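Local coordinates for acyl-coenzyme A oxidase acox-1.2 (Caenorhabditis elegans, PDB 5K3J), which oxidises ascaroside-CoA thioesters with five-carbon omega side chains, using FAD and oxygen, in the first step of peroxisomal beta-oxidation during pheromone biosynthesis, at residues A183-P188 and G249-N254; C195-V200 and F215-L220. All blocks are in the same frame, centred on the assembly; numbering follows the deposited sequence.

Contact 1 (A183-P188 and G249-N254); sequences ALKWWP and GYLGLN. With FAD (flavin-adenine dinucleotide), chain C.
K185 and L251 face each other as an antiparallel hydrogen-bonded pair, exchanging two backbone bonds. K185 N bonds to L251 O (3.2 Å) and L251 N to K185 O. Further along, W187 N binds G249 O, and G249 N returns a straighter bond to P188 O (3.0 Å, 165° at the hydrogen). G249 thus meets W187 and P188 through its backbone alone.

Apolar packing follows the strand alternation. On one face K185 CB meets L251 CB (3.8 Å); the lysine chain then bends at chi2 and leads away, so that NZ can form a salt bridge with E151 and hydrogen bonds with the carbonyls of Q149 and V201. Beside this pair, the CD2 methyl of L184 rests on G252 CA.

Aromatic contacts occupy the opposite face. W186 CE3 touches Y250 CB (3.6 Å), and the two rings lie side by side, planes 20° apart but slid so far that they barely overlap (centroids 5.5 Å). Y250 holds CG between its backbone N and carbonyl carbon (chi1 61°), which sets its ring beside the indole. H410 of the second subunit meets W186, and F631 of that subunit meets Y250, both edge-to-face, so these large rings also serve the dimer interface.

Flavin contacts come from the strand end. W187 turns one indole face to the dimethylbenzene side, CE3 lying 3.9 Å from FAD C9, while P188 CG approaches FAD N3. The arrangement is the flavin-supporting edge of the beta domain in the acyl-CoA oxidase and dehydrogenase fold.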
# COMPACT_ATOMS: atom_id res chain seq x y z
N ALA A 183 -2.37 -11.19 -27.69
CA ALA A 183 -2.23 -10.04 -28.58
C ALA A 183 -3.31 -9.00 -28.32
O ALA A 183 -3.19 -7.85 -28.75
CB ALA A 183 -2.26 -10.48 -30.03
N LEU A 184 -4.38 -9.42 -27.64
CA LEU A 184 -5.45 -8.52 -27.23
C LEU A 184 -4.88 -7.32 -26.51
O LEU A 184 -4.08 -7.47 -25.59
CB LEU A 184 -6.45 -9.23 -26.32
CG LEU A 184 -7.41 -10.30 -26.86
CD1 LEU A 184 -8.12 -10.99 -25.71
CD2 LEU A 184 -8.41 -9.68 -27.79
N LYS A 185 -5.29 -6.12 -26.93
CA LYS A 185 -5.03 -4.93 -26.14
C LYS A 185 -5.62 -5.15 -24.76
O LYS A 185 -6.66 -5.79 -24.63
CB LYS A 185 -5.61 -3.68 -26.80
CG LYS A 185 -4.97 -3.33 -28.13
CD LYS A 185 -3.46 -3.41 -28.03
CE LYS A 185 -2.78 -2.92 -29.29
NZ LYS A 185 -1.29 -3.02 -29.17
N TRP A 186 -4.97 -4.64 -23.73
CA TRP A 186 -5.38 -4.94 -22.37
C TRP A 186 -4.85 -3.84 -21.46
O TRP A 186 -3.64 -3.61 -21.43
CB TRP A 186 -4.85 -6.31 -21.94
CG TRP A 186 -5.57 -6.96 -20.78
CD1 TRP A 186 -5.43 -6.64 -19.46
CD2 TRP A 186 -6.51 -8.04 -20.85
NE1 TRP A 186 -6.24 -7.45 -18.70
CE2 TRP A 186 -6.91 -8.32 -19.52
CE3 TRP A 186 -7.07 -8.79 -21.88
CZ2 TRP A 186 -7.83 -9.32 -19.21
CZ3 TRP A 186 -7.98 -9.78 -21.57
CH2 TRP A 186 -8.35 -10.03 -20.25
N TRP A 187 -5.79 -3.14 -20.81
CA TRP A 187 -5.58 -2.03 -19.86
C TRP A 187 -5.83 -0.58 -20.33
O TRP A 187 -5.88 0.31 -19.48
CB TRP A 187 -4.17 -2.06 -19.26
CG TRP A 187 -4.05 -3.03 -18.17
CD1 TRP A 187 -3.42 -4.25 -18.21
CD2 TRP A 187 -4.60 -2.91 -16.86
NE1 TRP A 187 -3.54 -4.88 -17.00
CE2 TRP A 187 -4.26 -4.08 -16.15
CE3 TRP A 187 -5.35 -1.92 -16.22
CZ2 TRP A 187 -4.65 -4.28 -14.83
CZ3 TRP A 187 -5.73 -2.12 -14.91
CH2 TRP A 187 -5.38 -3.29 -14.23
N PRO A 188 -5.99 -0.33 -21.64
CA PRO A 188 -6.37 1.05 -21.98
C PRO A 188 -7.64 1.54 -21.29
O PRO A 188 -8.67 0.87 -21.34
CB PRO A 188 -6.59 0.97 -23.49
CG PRO A 188 -5.62 -0.04 -23.91
CD PRO A 188 -5.50 -1.05 -22.83
N GLY A 249 -10.33 -1.54 -20.60
CA GLY A 249 -10.85 -2.61 -21.44
C GLY A 249 -9.84 -3.41 -22.24
O GLY A 249 -8.64 -3.18 -22.17
N TYR A 250 -10.36 -4.38 -22.98
CA TYR A 250 -9.53 -5.13 -23.91
C TYR A 250 -10.07 -4.95 -25.33
O TYR A 250 -11.25 -4.65 -25.51
CB TYR A 250 -9.46 -6.61 -23.53
CG TYR A 250 -10.78 -7.34 -23.52
CD1 TYR A 250 -11.30 -7.91 -24.68
CD2 TYR A 250 -11.51 -7.49 -22.34
CE1 TYR A 250 -12.51 -8.58 -24.67
CE2 TYR A 250 -12.71 -8.16 -22.32
CZ TYR A 250 -13.21 -8.70 -23.48
OH TYR A 250 -14.42 -9.37 -23.45
N LEU A 251 -9.21 -5.13 -26.33
CA LEU A 251 -9.62 -4.96 -27.72
C LEU A 251 -9.18 -6.12 -28.59
O LEU A 251 -8.01 -6.52 -28.58
CB LEU A 251 -9.06 -3.65 -28.29
CG LEU A 251 -9.31 -3.42 -29.79
CD1 LEU A 251 -10.81 -3.37 -30.09
CD2 LEU A 251 -8.61 -2.16 -30.25
N GLY A 252 -10.13 -6.67 -29.33
CA GLY A 252 -9.85 -7.72 -30.29
C GLY A 252 -10.15 -7.28 -31.71
O GLY A 252 -11.27 -6.88 -32.02
N LEU A 253 -9.15 -7.35 -32.58
CA LEU A 253 -9.31 -6.93 -33.97
C LEU A 253 -9.16 -8.12 -34.92
O LEU A 253 -8.16 -8.83 -34.87
CB LEU A 253 -8.30 -5.83 -34.31
CG LEU A 253 -8.51 -4.50 -33.59
CD1 LEU A 253 -7.27 -3.63 -33.65
CD2 LEU A 253 -9.71 -3.77 -34.16
N ASN A 254 -10.15 -8.32 -35.78
CA ASN A 254 -10.13 -9.41 -36.75
C ASN A 254 -10.01 -8.88 -38.18
O ASN A 254 -11.02 -8.65 -38.84
CB ASN A 254 -11.39 -10.27 -36.61
CG ASN A 254 -11.45 -11.39 -37.64
OD1 ASN A 254 -10.44 -11.76 -38.25
ND2 ASN A 254 -12.64 -11.95 -37.83
PA FAD C . 5.58 -6.26 -16.77
O1A FAD C . 6.71 -6.03 -17.79
O2A FAD C . 4.80 -7.50 -17.13
O5B FAD C . 6.19 -6.46 -15.28
C5B FAD C . 6.37 -7.79 -14.76
C4B FAD C . 7.66 -7.82 -13.88
O4B FAD C . 8.70 -8.06 -14.63
C3B FAD C . 7.91 -6.43 -13.27
O3B FAD C . 8.46 -6.56 -12.05
C2B FAD C . 8.93 -5.78 -14.25
O2B FAD C . 9.73 -4.74 -13.55
C1B FAD C . 9.66 -6.77 -14.59
N9A FAD C . 10.26 -6.56 -15.88
C8A FAD C . 9.65 -6.52 -17.08
N7A FAD C . 10.60 -6.30 -18.02
C5A FAD C . 11.80 -6.20 -17.39
C6A FAD C . 13.09 -5.97 -17.87
N6A FAD C . 13.67 -5.76 -19.15
N1A FAD C . 14.12 -5.91 -17.01
C2A FAD C . 13.90 -6.08 -15.67
N3A FAD C . 12.65 -6.30 -15.20
C4A FAD C . 11.60 -6.36 -16.07
N1 FAD C . -1.84 0.72 -21.11
C2 FAD C . -2.31 1.45 -22.29
O2 FAD C . -1.88 1.18 -23.39
N3 FAD C . -3.29 2.53 -22.16
C4 FAD C . -3.79 2.86 -20.88
O4 FAD C . -4.63 3.78 -20.76
C4X FAD C . -3.32 2.11 -19.67
N5 FAD C . -3.83 2.45 -18.37
C5X FAD C . -3.38 1.73 -17.19
C6 FAD C . -3.88 2.06 -15.92
C7 FAD C . -3.44 1.36 -14.77
C7M FAD C . -4.14 1.92 -13.53
C8 FAD C . -2.51 0.33 -14.89
C8M FAD C . -1.98 -0.47 -13.71
C9 FAD C . -2.00 -0.01 -16.16
C9A FAD C . -2.43 0.68 -17.31
N10 FAD C . -1.89 0.33 -18.65
C10 FAD C . -2.34 1.05 -19.81
C1' FAD C . -0.89 -0.76 -18.80
C2' FAD C . 0.49 -0.27 -18.36
O2' FAD C . 1.00 0.60 -19.31
C3' FAD C . 1.44 -1.43 -18.20
O3' FAD C . 0.87 -2.35 -17.31
C4' FAD C . 2.74 -0.93 -17.63
O4' FAD C . 3.45 -0.24 -18.63
C5' FAD C . 3.56 -2.11 -17.13
O5' FAD C . 3.76 -3.03 -18.21
P FAD C . 3.59 -4.59 -17.89
O1P FAD C . 2.14 -4.82 -17.42
O2P FAD C . 3.88 -5.41 -19.11
O3P FAD C . 4.60 -4.99 -16.74

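Contact 2 (C195-V200 and F215-L220)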
# COMPACT_ATOMS: atom_id res chain seq x y z
N CYS A 195 -15.13 4.63 -24.96
CA CYS A 195 -14.66 5.21 -26.21
C CYS A 195 -15.34 4.57 -27.42
O CYS A 195 -15.79 3.42 -27.37
CB CYS A 195 -13.14 5.06 -26.34
SG CYS A 195 -12.60 3.43 -26.91
N ASN A 196 -15.44 5.34 -28.49
CA ASN A 196 -15.83 4.79 -29.78
C ASN A 196 -14.69 4.94 -30.78
O ASN A 196 -14.73 4.37 -31.88
CB ASN A 196 -17.11 5.44 -30.32
CG ASN A 196 -17.13 6.94 -30.13
OD1 ASN A 196 -16.11 7.56 -29.83
ND2 ASN A 196 -18.30 7.53 -30.31
N TYR A 197 -13.66 5.68 -30.38
CA TYR A 197 -12.42 5.76 -31.14
C TYR A 197 -11.24 5.36 -30.27
O TYR A 197 -11.24 5.60 -29.06
CB TYR A 197 -12.21 7.16 -31.70
CG TYR A 197 -13.04 7.48 -32.92
CD1 TYR A 197 -14.38 7.80 -32.80
CD2 TYR A 197 -12.48 7.45 -34.19
CE1 TYR A 197 -15.15 8.08 -33.91
CE2 TYR A 197 -13.24 7.74 -35.31
CZ TYR A 197 -14.58 8.05 -35.16
OH TYR A 197 -15.35 8.34 -36.26
N ALA A 198 -10.24 4.73 -30.88
CA ALA A 198 -9.04 4.33 -30.16
C ALA A 198 -7.79 4.53 -31.01
O ALA A 198 -7.79 4.24 -32.21
CB ALA A 198 -9.15 2.88 -29.73
N LEU A 199 -6.73 5.03 -30.39
CA LEU A 199 -5.43 5.09 -31.05
C LEU A 199 -4.69 3.79 -30.76
O LEU A 199 -4.12 3.62 -29.68
CB LEU A 199 -4.63 6.31 -30.59
CG LEU A 199 -5.01 7.62 -31.28
CD1 LEU A 199 -4.47 8.83 -30.54
CD2 LEU A 199 -4.48 7.59 -32.70
N VAL A 200 -4.73 2.88 -31.72
CA VAL A 200 -4.19 1.53 -31.54
C VAL A 200 -2.75 1.39 -32.01
O VAL A 200 -2.44 1.63 -33.18
CB VAL A 200 -5.05 0.50 -32.27
CG1 VAL A 200 -4.43 -0.89 -32.16
CG2 VAL A 200 -6.45 0.50 -31.72
N PHE A 215 1.16 4.37 -34.76
CA PHE A 215 -0.17 4.76 -34.28
C PHE A 215 -1.22 4.73 -35.39
O PHE A 215 -1.02 5.31 -36.46
CB PHE A 215 -0.11 6.15 -33.65
CG PHE A 215 0.59 6.18 -32.33
CD1 PHE A 215 -0.08 5.87 -31.16
CD2 PHE A 215 1.93 6.52 -32.25
CE1 PHE A 215 0.57 5.89 -29.94
CE2 PHE A 215 2.59 6.55 -31.05
CZ PHE A 215 1.90 6.23 -29.88
N PHE A 216 -2.33 4.06 -35.13
CA PHE A 216 -3.42 3.96 -36.08
C PHE A 216 -4.74 4.36 -35.42
O PHE A 216 -5.14 3.77 -34.42
CB PHE A 216 -3.54 2.55 -36.66
CG PHE A 216 -2.28 2.05 -37.31
CD1 PHE A 216 -1.26 1.53 -36.54
CD2 PHE A 216 -2.13 2.10 -38.69
CE1 PHE A 216 -0.11 1.08 -37.13
CE2 PHE A 216 -0.98 1.64 -39.28
CZ PHE A 216 0.03 1.14 -38.50
N MET A 217 -5.39 5.37 -35.98
CA MET A 217 -6.73 5.73 -35.55
C MET A 217 -7.71 4.63 -35.94
O MET A 217 -7.76 4.22 -37.10
CB MET A 217 -7.16 7.06 -36.16
CG MET A 217 -8.58 7.48 -35.80
SD MET A 217 -8.80 7.75 -34.04
CE MET A 217 -7.76 9.18 -33.79
N VAL A 218 -8.47 4.15 -34.96
CA VAL A 218 -9.47 3.13 -35.23
C VAL A 218 -10.80 3.53 -34.63
O VAL A 218 -10.89 3.82 -33.44
CB VAL A 218 -9.04 1.77 -34.65
CG1 VAL A 218 -10.04 0.68 -35.05
CG2 VAL A 218 -7.65 1.42 -35.11
N GLN A 219 -11.84 3.57 -35.46
CA GLN A 219 -13.20 3.71 -34.94
C GLN A 219 -13.65 2.34 -34.46
O GLN A 219 -13.52 1.35 -35.18
CB GLN A 219 -14.17 4.25 -36.00
CG GLN A 219 -15.60 4.39 -35.48
CD GLN A 219 -16.55 5.01 -36.49
OE1 GLN A 219 -16.21 5.15 -37.66
NE2 GLN A 219 -17.74 5.38 -36.03
N LEU A 220 -14.17 2.27 -33.24
CA LEU A 220 -14.52 1.00 -32.63
C LEU A 220 -16.03 0.81 -32.59
O LEU A 220 -16.54 -0.28 -32.84
CB LEU A 220 -13.94 0.89 -31.23
CG LEU A 220 -12.41 0.94 -31.14
CD1 LEU A 220 -11.99 0.79 -29.70
CD2 LEU A 220 -11.81 -0.16 -31.99
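Y197 and Q219 form one rung of an antiparallel beta hairpin whose strands, 197-205 and 210-219, run side by side in the beta domain. Backbone bonds hold the ladder together: A198 and V218 exchange a pair, A198 N lying 2.8 Å from V218 O. V200 and F216 exchange a second pair, and L220 N closes the far end on N196 O.

The tightly packed face carries A198, V200, V218 and F216, with L220 beyond the strand end. Small and branched apolar residues fit here: V200 CG2 meets V218 CG2 (3.7 Å), each methyl set beside its own backbone N, and the CD1 methyl of L220 touches both A198 CB (3.5 Å) and C195 SG (3.9 Å). F216 brings the edge of its ring to V200 O and meets F174 edge-to-face.

The other face begins equally apolar. M217, bent at chi2 and chi3, curls its CE methyl back to L199 CD2 (3.8 Å), and both side chains pack on F118 of helix 112-125. Its SD lies at the edge of the Y197 ring, a Met-aromatic contact with SD 3.7 Å from CD2. Toward the N196-L220 end this face reaches solvent at Q219, which is partly exposed. A glutamine suits that margin, its methylenes covering the ring while NE2 bonds to R221 O. Its extended chain runs across one face of Y197, the amide only 11° from the ring plane and CB making a CH-pi contact 4.0 Å from the ring centroid. The phenol ends in a hydrogen bond between Y197 OH and E223 OE2.

In the fold
The centres of contacts 1 and 2 lie about 11 Å apart, and along the chain the hairpin of contact 2 is nested inside the loop that contact 1 closes. Their apolar faces meet directly: L251 CD2 sits 3.7 Å from V200 CG2, L251 CD1 touches L220 CD2, and K185 CE packs on V200 CG1 at 3.9 Å. The two sheets thus share one interior. Contact 1 is the nearer to the active site, since W187 and P188 touch FAD and the side chain of W187 is about 7 Å from the bound ascaroside-CoA. In contact 2, the side chain of F215 lies about 8 Å from FAD, beside the FAD-binding residue Y147.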